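Local coordinates for protein disulphide isomerase (Xylella fastidiosa, PDB 3FK8) that probably acts as a thiol-disulphide isomerase or oxidoreductase of the thioredoxin superfamily, at residues P31-F36 with V95-S100; D13-V18 with N77-Q82; G85-D90 with R105-G110. All blocks are in the same frame, centred on the assembly; numbering follows the deposited sequence.

Contact 1 of 3, residues P31-F36 with V95-S100; sequences PTLLVF and VVVVNS
Thr32 to Val35 and Val95 to Val98 pair as antiparallel central strands of a thioredoxin-type sheet, their axes 4.7 Å apart with chain directions 163° from each other. Two hydrogen-bonded pairs, Thr32 with Val98 and Leu34 with Val96, alternate with the non-hydrogen-bonded pairs Leu33 with Val97 and Val35 with Val95. The reciprocal bonds Thr32 N to Val98 O and Val98 N to Thr32 O both measure 2.8 Å.

Side chains separate by sheet face. On the face carrying Leu34, Val96 and Val98, the Leu34 CG is anti to its carbonyl carbon (chi1 -56°) and the extended second torsion carries CD1 along the sheet to Val98 CG2 at 4.1 Å, the two side chains crossing at a slant. At the strand end the Phe36 ring meets Val96 obliquely, Phe36 CE2 lying 3.7 Å from Val96 CG2. The other face holds Leu33, whose CG is anti to the backbone N; this first torsion and a second one of 64° together bring CD1 to Val95 CB at 4.0 Å. Val35 and Val95 lie side by side and point the same way, with CG2 of Val35 and CG1 of Val95 4.1 Å apart. Near the loop end a water joins Thr32 OG1, at 2.8 Å, to Asn99 O by a weak second bond.

Helix 14-28 covers the Thr32, Leu34 and Val98 side through Val18, Ala21 and Leu22. Strand 65-70 bonds to the other edge of strand 32-37, away from strand 94-98, and strand 104-107 flanks strand 94-98, so both strands of the pair are internal to the sheet.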
loop_
_atom_site.group_PDB
_atom_site.type_symbol
_atom_site.label_atom_id
_atom_site.label_comp_id
_atom_site.label_asym_id
_atom_site.label_seq_id
_atom_site.Cartn_x
_atom_site.Cartn_y
_atom_site.Cartn_z
ATOM N N PRO A 31 8.086 6.986 -7.367
ATOM C CA PRO A 31 8.108 6.066 -6.216
ATOM C C PRO A 31 7.055 4.958 -6.361
ATOM O O PRO A 31 6.048 5.108 -7.099
ATOM C CB PRO A 31 7.756 6.993 -5.051
ATOM C CG PRO A 31 6.959 8.092 -5.640
ATOM C CD PRO A 31 7.490 8.295 -7.029
ATOM N N THR A 32 7.289 3.853 -5.669
ATOM C CA THR A 32 6.343 2.749 -5.606
ATOM C C THR A 32 5.702 2.703 -4.224
ATOM O O THR A 32 6.377 2.863 -3.207
ATOM C CB THR A 32 7.057 1.439 -5.883
ATOM O OG1 THR A 32 7.614 1.497 -7.193
ATOM C CG2 THR A 32 6.110 0.220 -5.769
ATOM N N LEU A 33 4.390 2.522 -4.202
ATOM C CA LEU A 33 3.630 2.374 -2.986
ATOM C C LEU A 33 3.279 0.903 -2.785
ATOM O O LEU A 33 2.614 0.298 -3.617
ATOM C CB LEU A 33 2.369 3.174 -3.179
ATOM C CG LEU A 33 1.368 3.217 -2.085
ATOM C CD1 LEU A 33 1.995 3.908 -0.868
ATOM C CD2 LEU A 33 0.089 3.947 -2.511
ATOM N N LEU A 34 3.801 0.341 -1.714
ATOM C CA LEU A 34 3.449 -1.019 -1.311
ATOM C C LEU A 34 2.377 -0.942 -0.208
ATOM O O LEU A 34 2.602 -0.284 0.817
ATOM C CB LEU A 34 4.662 -1.712 -0.746
ATOM C CG LEU A 34 5.917 -1.805 -1.593
ATOM C CD1 LEU A 34 7.015 -2.629 -0.943
ATOM C CD2 LEU A 34 5.587 -2.342 -2.975
ATOM N N VAL A 35 1.242 -1.577 -0.454
ATOM C CA VAL A 35 0.125 -1.539 0.491
ATOM C C VAL A 35 -0.072 -2.923 1.038
ATOM O O VAL A 35 -0.438 -3.854 0.299
ATOM C CB VAL A 35 -1.196 -1.038 -0.151
ATOM C CG1 VAL A 35 -2.245 -0.880 0.916
ATOM C CG2 VAL A 35 -0.943 0.271 -0.931
ATOM N N PHE A 36 0.241 -3.095 2.326
ATOM C CA PHE A 36 0.117 -4.408 2.999
ATOM C C PHE A 36 -1.221 -4.496 3.720
ATOM O O PHE A 36 -1.566 -3.622 4.517
ATOM C CB PHE A 36 1.228 -4.554 4.023
ATOM C CG PHE A 36 2.605 -4.677 3.436
ATOM C CD1 PHE A 36 3.204 -5.948 3.308
ATOM C CD2 PHE A 36 3.324 -3.557 3.012
ATOM C CE1 PHE A 36 4.495 -6.057 2.766
ATOM C CE2 PHE A 36 4.623 -3.699 2.481
ATOM C CZ PHE A 36 5.185 -4.906 2.370
ATOM N N VAL A 95 1.722 0.917 4.827
ATOM C CA VAL A 95 2.317 1.242 3.541
ATOM C C VAL A 95 3.830 1.433 3.648
ATOM O O VAL A 95 4.350 1.800 4.714
ATOM C CB VAL A 95 1.628 2.412 2.773
ATOM C CG1 VAL A 95 0.053 2.181 2.540
ATOM C CG2 VAL A 95 1.774 3.615 3.519
ATOM N N VAL A 96 4.490 1.154 2.533
ATOM C CA VAL A 96 5.904 1.481 2.334
ATOM C C VAL A 96 5.978 2.298 1.052
ATOM O O VAL A 96 5.387 1.923 0.054
ATOM C CB VAL A 96 6.788 0.207 2.203
ATOM C CG1 VAL A 96 8.260 0.557 1.983
ATOM C CG2 VAL A 96 6.621 -0.663 3.396
ATOM N N VAL A 97 6.736 3.396 1.072
ATOM C CA VAL A 97 7.004 4.164 -0.144
ATOM C C VAL A 97 8.467 3.836 -0.477
ATOM O O VAL A 97 9.361 4.032 0.357
ATOM C CB VAL A 97 6.867 5.695 0.123
ATOM C CG1 VAL A 97 7.295 6.525 -1.100
ATOM C CG2 VAL A 97 5.440 6.034 0.579
ATOM N N VAL A 98 8.705 3.313 -1.669
ATOM C CA VAL A 98 10.060 3.014 -2.113
ATOM C C VAL A 98 10.378 4.019 -3.221
ATOM O O VAL A 98 9.603 4.165 -4.182
ATOM C CB VAL A 98 10.133 1.560 -2.665
ATOM C CG1 VAL A 98 11.572 1.134 -3.029
ATOM C CG2 VAL A 98 9.526 0.599 -1.616
ATOM N N ASN A 99 11.527 4.670 -3.140
ATOM C CA ASN A 99 11.918 5.632 -4.173
ATOM C C ASN A 99 12.251 4.914 -5.452
ATOM O O ASN A 99 12.376 3.692 -5.514
ATOM C CB ASN A 99 13.125 6.454 -3.720
ATOM C CG ASN A 99 12.763 7.467 -2.682
ATOM O OD1 ASN A 99 11.638 8.001 -2.651
ATOM N ND2 ASN A 99 13.703 7.739 -1.808
ATOM N N SER A 100 12.404 5.730 -6.498
ATOM C CA SER A 100 12.612 5.213 -7.843
ATOM C C SER A 100 13.920 4.437 -7.970
ATOM O O SER A 100 14.090 3.670 -8.901
ATOM C CB SER A 100 12.530 6.359 -8.868
ATOM O OG SER A 100 13.468 7.391 -8.552
HETATM O O HOH W 1 9.885 3.129 -7.411
#

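Contact 2 of 3, residues D13-V18 with N77-Q82; sequences DAWTQV and NLELSQ
Asn77 begins the second of two helix starts that pack together on one side of the thioredoxin-type sheet, its CG 3.8 Å from Ala14 CB. The helical segments 14-18 and 78-82 run 39° from parallel with axes 11.1 Å apart, a wide spacing bridged by side chains. Asn77 occupies the N-cap position of its helix. Asp13, the N-cap of the other helix, accepts from Thr16 N through OD1.

Glu79 comes next on the side facing Trp15. Its CG sits between the backbone N and the carbonyl carbon, and a bend at the second torsion turns the carboxylate back toward the indole. There OE2 accepts from Trp15 NE1 at 2.8 Å, with an N-H...O angle of 157°. The acceptor lies essentially in the indole plane and is approached on its anti side, somewhat out of the carboxylate plane, while the ring and carboxylate planes differ by 29°. This directional bond at the indole edge would be expected to limit how far the ring can swing in an exposed position.

Leu80 then fills the space between the helices, its two methyl branches taking separate partners in the conformer described, one of two modelled. With CG anti to the backbone N, CD1 is set against one face of the indole and CD2 toward Ala14 and Val18. CD2 lies close to Ala14 CB and 4.1 Å from Val18 CG2. Farther inward, Leu80 and Val18 also meet Ile69 of strand 65-70, which ties the helix pair to the sheet. In that same conformer Leu80 CD1 makes a CH-pi contact almost exactly on the normal of the Trp15 six-membered ring, 3.5 Å from its centroid.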
loop_
_atom_site.group_PDB
_atom_site.type_symbol
_atom_site.label_atom_id
_atom_site.label_comp_id
_atom_site.label_asym_id
_atom_site.label_seq_id
_atom_site.Cartn_x
_atom_site.Cartn_y
_atom_site.Cartn_z
ATOM N N ASP A 13 1.835 -13.766 -6.752
ATOM C CA ASP A 13 3.248 -13.896 -6.445
ATOM C C ASP A 13 3.698 -12.480 -6.083
ATOM O O ASP A 13 4.053 -11.700 -6.956
ATOM C CB ASP A 13 3.978 -14.479 -7.682
ATOM C CG ASP A 13 5.482 -14.491 -7.540
ATOM O OD1 ASP A 13 6.053 -14.005 -6.506
ATOM O OD2 ASP A 13 6.121 -14.979 -8.537
ATOM N N ALA A 14 3.626 -12.146 -4.793
ATOM C CA ALA A 14 3.848 -10.769 -4.406
ATOM C C ALA A 14 5.285 -10.306 -4.718
ATOM O O ALA A 14 5.492 -9.163 -5.107
ATOM C CB ALA A 14 3.522 -10.606 -2.920
ATOM N N TRP A 15 6.305 -11.154 -4.525
ATOM C CA TRP A 15 7.668 -10.729 -4.845
ATOM C C TRP A 15 7.835 -10.326 -6.310
ATOM O O TRP A 15 8.482 -9.323 -6.621
ATOM C CB TRP A 15 8.697 -11.819 -4.544
ATOM C CG TRP A 15 9.076 -11.862 -3.083
ATOM C CD1 TRP A 15 8.596 -12.717 -2.133
ATOM C CD2 TRP A 15 10.020 -11.014 -2.435
ATOM N NE1 TRP A 15 9.180 -12.439 -0.921
ATOM C CE2 TRP A 15 10.090 -11.420 -1.086
ATOM C CE3 TRP A 15 10.826 -9.949 -2.872
ATOM C CZ2 TRP A 15 10.937 -10.776 -0.140
ATOM C CZ3 TRP A 15 11.658 -9.288 -1.913
ATOM C CH2 TRP A 15 11.701 -9.722 -0.573
ATOM N N THR A 16 7.235 -11.124 -7.199
ATOM C CA THR A 16 7.270 -10.801 -8.632
ATOM C C THR A 16 6.569 -9.491 -8.899
ATOM O O THR A 16 7.127 -8.624 -9.592
ATOM C CB THR A 16 6.718 -11.929 -9.468
ATOM O OG1 THR A 16 7.544 -13.067 -9.251
ATOM C CG2 THR A 16 6.845 -11.596 -10.948
ATOM N N GLN A 17 5.395 -9.312 -8.280
ATOM C CA GLN A 17 4.630 -8.071 -8.445
ATOM C C GLN A 17 5.390 -6.860 -7.945
ATOM O O GLN A 17 5.379 -5.821 -8.601
ATOM C CB GLN A 17 3.249 -8.144 -7.815
ATOM C CG GLN A 17 2.368 -9.131 -8.577
ATOM C CD GLN A 17 0.922 -9.120 -8.171
ATOM O OE1 GLN A 17 0.595 -8.783 -7.035
ATOM N NE2 GLN A 17 0.029 -9.542 -9.091
ATOM N N VAL A 18 6.066 -6.992 -6.798
ATOM C CA VAL A 18 6.831 -5.868 -6.281
ATOM C C VAL A 18 8.024 -5.581 -7.213
ATOM O O VAL A 18 8.318 -4.449 -7.523
ATOM C CB VAL A 18 7.306 -6.160 -4.851
ATOM C CG1 VAL A 18 8.320 -5.141 -4.376
ATOM C CG2 VAL A 18 6.108 -6.182 -3.900
ATOM N N ASN A 77 3.264 -13.785 3.075
ATOM C CA ASN A 77 4.183 -12.736 2.642
ATOM C C ASN A 77 4.883 -12.014 3.778
ATOM O O ASN A 77 5.284 -10.863 3.646
ATOM C CB ASN A 77 3.457 -11.742 1.726
ATOM C CG ASN A 77 3.047 -12.347 0.431
ATOM O OD1 ASN A 77 1.856 -12.261 0.009
ATOM N ND2 ASN A 77 3.961 -13.012 -0.197
ATOM N N LEU A 78 5.091 -12.719 4.895
ATOM C CA LEU A 78 5.682 -12.022 6.031
ATOM C C LEU A 78 7.116 -11.615 5.765
ATOM O O LEU A 78 7.583 -10.600 6.280
ATOM C CB LEU A 78 5.617 -12.926 7.268
ATOM C CG LEU A 78 4.209 -13.303 7.732
ATOM C CD1 LEU A 78 4.358 -14.120 9.000
ATOM C CD2 LEU A 78 3.360 -12.065 7.961
ATOM N N GLU A 79 7.842 -12.391 4.984
ATOM C CA GLU A 79 9.213 -12.035 4.695
ATOM C C GLU A 79 9.304 -10.804 3.804
ATOM O O GLU A 79 10.293 -10.105 3.829
ATOM C CB GLU A 79 9.972 -13.209 4.125
ATOM C CG GLU A 79 9.728 -13.487 2.686
ATOM C CD GLU A 79 8.384 -14.054 2.314
ATOM O OE1 GLU A 79 7.537 -14.401 3.195
ATOM O OE2 GLU A 79 8.187 -14.188 1.079
ATOM N N LEU A 80 8.278 -10.546 3.010
ATOM C CA LEU A 80 8.273 -9.354 2.205
ATOM C C LEU A 80 8.008 -8.116 3.077
ATOM O O LEU A 80 8.640 -7.071 2.888
ATOM C CB LEU A 80 7.312 -9.597 1.035
ATOM C CG LEU A 80 7.011 -8.531 0.027
ATOM C CD1 LEU A 80 8.286 -8.131 -0.674
ATOM C CD2 LEU A 80 6.002 -9.079 -0.988
ATOM N N SER A 81 7.140 -8.248 4.088
ATOM C CA SER A 81 7.040 -7.205 5.093
ATOM C C SER A 81 8.404 -6.980 5.789
ATOM O O SER A 81 8.856 -5.859 5.962
ATOM C CB SER A 81 5.916 -7.535 6.105
ATOM O OG SER A 81 5.900 -6.544 7.129
ATOM N N GLN A 82 9.026 -8.065 6.229
ATOM C CA GLN A 82 10.306 -7.918 6.941
ATOM C C GLN A 82 11.356 -7.229 6.080
ATOM O O GLN A 82 12.159 -6.454 6.587
ATOM C CB GLN A 82 10.810 -9.273 7.393
ATOM C CG GLN A 82 9.976 -9.884 8.508
ATOM C CD GLN A 82 10.511 -11.246 8.902
ATOM O OE1 GLN A 82 10.692 -12.120 8.066
ATOM N NE2 GLN A 82 10.754 -11.426 10.196
#

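Contact 3 of 3, residues G85-D90 with R105-G110; sequences GDPIQD and RYTTKG. With FMT (formic acid), chain E.
The loop between helix 78-83 and strand 94-98 of this thioredoxin-type fold is joined here to the end of edge strand 104-107 by a lysine ammonium set among loop oxygens. In the conformer described, one of two modelled, Lys109 bends at its second and third torsions (chi2 -51°, chi3 -85°), which folds the chain back and brings NZ over the 85-90 turn. NZ donates to Asp86 O at 2.7 Å and forms a salt bridge with Asp90 OD2, also at 2.7 Å, meeting that oxygen nearly along its C-O bond; a third bond, to Gly85 O, is weak.

Asp86 O is gripped twice: Lys109 NZ and Gln89 N approach from opposite faces of its carbonyl plane, the former 54° out of that plane. Asp90 OD2 and Lys109 O, two acceptors, lie 3.0 Å apart without a bond.

Next to this polar group the contact is apolar, and Pro87 also touches Phe36 and Val96 of the sheet. Thr107, likewise modelled in two conformers, in the one described turns CG2 to the proline, its OG1 making a weak bond to Tyr84 O instead. The methyl carbon Thr107 CG2 rests 3.6 Å from Pro87 CB.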
loop_
_atom_site.group_PDB
_atom_site.type_symbol
_atom_site.label_atom_id
_atom_site.label_comp_id
_atom_site.label_asym_id
_atom_site.label_seq_id
_atom_site.Cartn_x
_atom_site.Cartn_y
_atom_site.Cartn_z
ATOM N N GLY A 85 10.989 -3.286 6.068
ATOM C CA GLY A 85 10.976 -2.532 7.306
ATOM C C GLY A 85 9.852 -2.822 8.279
ATOM O O GLY A 85 9.555 -1.970 9.135
ATOM N N ASP A 86 9.270 -4.023 8.197
ATOM C CA ASP A 86 8.199 -4.474 9.103
ATOM C C ASP A 86 7.006 -3.554 9.187
ATOM O O ASP A 86 6.550 -3.309 10.297
ATOM C CB ASP A 86 8.752 -4.732 10.500
ATOM C CG ASP A 86 9.773 -5.828 10.522
ATOM O OD1 ASP A 86 9.436 -6.969 10.134
ATOM O OD2 ASP A 86 10.907 -5.554 10.977
ATOM N N PRO A 87 6.475 -3.072 8.064
ATOM C CA PRO A 87 5.389 -2.098 8.138
ATOM C C PRO A 87 4.156 -2.635 8.894
ATOM O O PRO A 87 3.422 -1.850 9.468
ATOM C CB PRO A 87 5.035 -1.882 6.646
ATOM C CG PRO A 87 5.552 -3.096 5.954
ATOM C CD PRO A 87 6.803 -3.387 6.657
ATOM N N ILE A 88 3.903 -3.942 8.846
ATOM C CA ILE A 88 2.663 -4.479 9.411
ATOM C C ILE A 88 2.729 -4.688 10.898
ATOM O O ILE A 88 1.714 -4.964 11.521
ATOM C CB ILE A 88 2.232 -5.813 8.757
ATOM C CG1 ILE A 88 3.144 -6.984 9.167
ATOM C CG2 ILE A 88 2.132 -5.607 7.264
ATOM C CD1 ILE A 88 2.767 -8.300 8.527
ATOM N N GLN A 89 3.913 -4.592 11.491
ATOM C CA GLN A 89 3.978 -4.941 12.928
ATOM C C GLN A 89 3.232 -3.931 13.799
ATOM O O GLN A 89 2.841 -4.212 14.910
ATOM C CB GLN A 89 5.427 -5.295 13.340
ATOM C CG GLN A 89 5.939 -6.633 12.690
ATOM C CD GLN A 89 7.297 -7.159 13.190
ATOM O OE1 GLN A 89 8.028 -6.486 13.920
ATOM N NE2 GLN A 89 7.643 -8.377 12.750
ATOM N N ASP A 90 2.956 -2.801 13.212
ATOM C CA ASP A 90 2.343 -1.741 13.819
ATOM C C ASP A 90 0.836 -1.626 13.435
ATOM O O ASP A 90 0.186 -0.644 13.803
ATOM C CB ASP A 90 3.216 -0.504 13.466
ATOM C CG ASP A 90 4.635 -0.602 14.054
ATOM O OD1 ASP A 90 4.773 -0.759 15.285
ATOM O OD2 ASP A 90 5.631 -0.548 13.298
ATOM N N ARG A 105 11.800 4.932 1.306
ATOM C CA ARG A 105 11.740 6.305 1.821
ATOM C C ARG A 105 10.989 6.400 3.112
ATOM O O ARG A 105 11.399 7.144 4.019
ATOM C CB ARG A 105 11.034 7.245 0.831
ATOM C CG ARG A 105 10.842 8.664 1.386
ATOM C CD ARG A 105 10.094 9.591 0.462
ATOM N NE ARG A 105 9.842 10.859 1.145
ATOM C CZ ARG A 105 8.880 11.726 0.816
ATOM N NH1 ARG A 105 8.063 11.476 -0.196
ATOM N NH2 ARG A 105 8.741 12.835 1.523
ATOM N N TYR A 106 9.840 5.730 3.201
ATOM C CA TYR A 106 8.934 5.936 4.315
ATOM C C TYR A 106 8.165 4.656 4.537
ATOM O O TYR A 106 7.830 3.976 3.578
ATOM C CB TYR A 106 7.972 7.091 4.010
ATOM C CG TYR A 106 6.839 7.264 5.025
ATOM C CD1 TYR A 106 7.081 7.632 6.370
ATOM C CD2 TYR A 106 5.530 7.030 4.644
ATOM C CE1 TYR A 106 6.019 7.790 7.287
ATOM C CE2 TYR A 106 4.483 7.180 5.560
ATOM C CZ TYR A 106 4.715 7.543 6.851
ATOM O OH TYR A 106 3.615 7.677 7.690
ATOM N N THR A 107 7.921 4.330 5.792
ATOM C CA THR A 107 7.080 3.223 6.166
ATOM C C THR A 107 6.110 3.717 7.272
ATOM O O THR A 107 6.487 4.540 8.115
ATOM C CB THR A 107 7.981 2.045 6.654
ATOM O OG1 THR A 107 8.787 1.522 5.572
ATOM C CG2 THR A 107 7.172 0.949 7.212
ATOM N N THR A 108 4.911 3.178 7.331
ATOM C CA THR A 108 4.020 3.497 8.468
ATOM C C THR A 108 4.425 2.620 9.613
ATOM O O THR A 108 4.252 1.452 9.532
ATOM C CB THR A 108 2.581 3.319 8.107
ATOM O OG1 THR A 108 2.403 2.035 7.486
ATOM C CG2 THR A 108 2.171 4.406 7.108
ATOM N N LYS A 109 5.012 3.192 10.665
ATOM C CA LYS A 109 5.482 2.427 11.803
ATOM C C LYS A 109 4.674 2.699 13.073
ATOM O O LYS A 109 5.098 2.302 14.147
ATOM C CB LYS A 109 6.976 2.716 12.032
ATOM C CG LYS A 109 7.833 2.041 10.990
ATOM C CD LYS A 109 7.471 0.563 10.879
ATOM C CE LYS A 109 8.220 -0.244 11.937
ATOM N NZ LYS A 109 7.727 -1.645 12.032
ATOM N N GLY A 110 3.567 3.452 12.992
ATOM C CA GLY A 110 2.765 3.806 14.166
ATOM C C GLY A 110 1.331 3.562 13.915
ATOM O O GLY A 110 0.486 4.180 14.544
HETATM C C FMT E . 9.280 9.966 -2.902
HETATM O O1 FMT E . 8.104 9.673 -2.630
HETATM O O2 FMT E . 10.029 9.352 -3.684
#

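Contact 1 is the buried centre, a pairing of two inner strands made of regular backbone bonds and apolar side chains; contacts 2 and 3 are partly buried and add polar bonds near the surface to apolar packing. Contact 2 lies over the sheet face that bears Leu34, where Val18 CG2 meets Leu34 CD2 at 4.0 Å. Contact 3 shares the sheet itself, since strand 104-107 pairs with strand 94-98, and Arg105 and Tyr106 both face Val97 in a classic beta bulge. Phe36 is common ground, packing on Ser81 of contact 2 and Ile88 of contact 3. The outer chemistry differs: an indole N-H to a carboxylate in contact 2; in contact 3 a lysine shared by a carboxylate and backbone carbonyls.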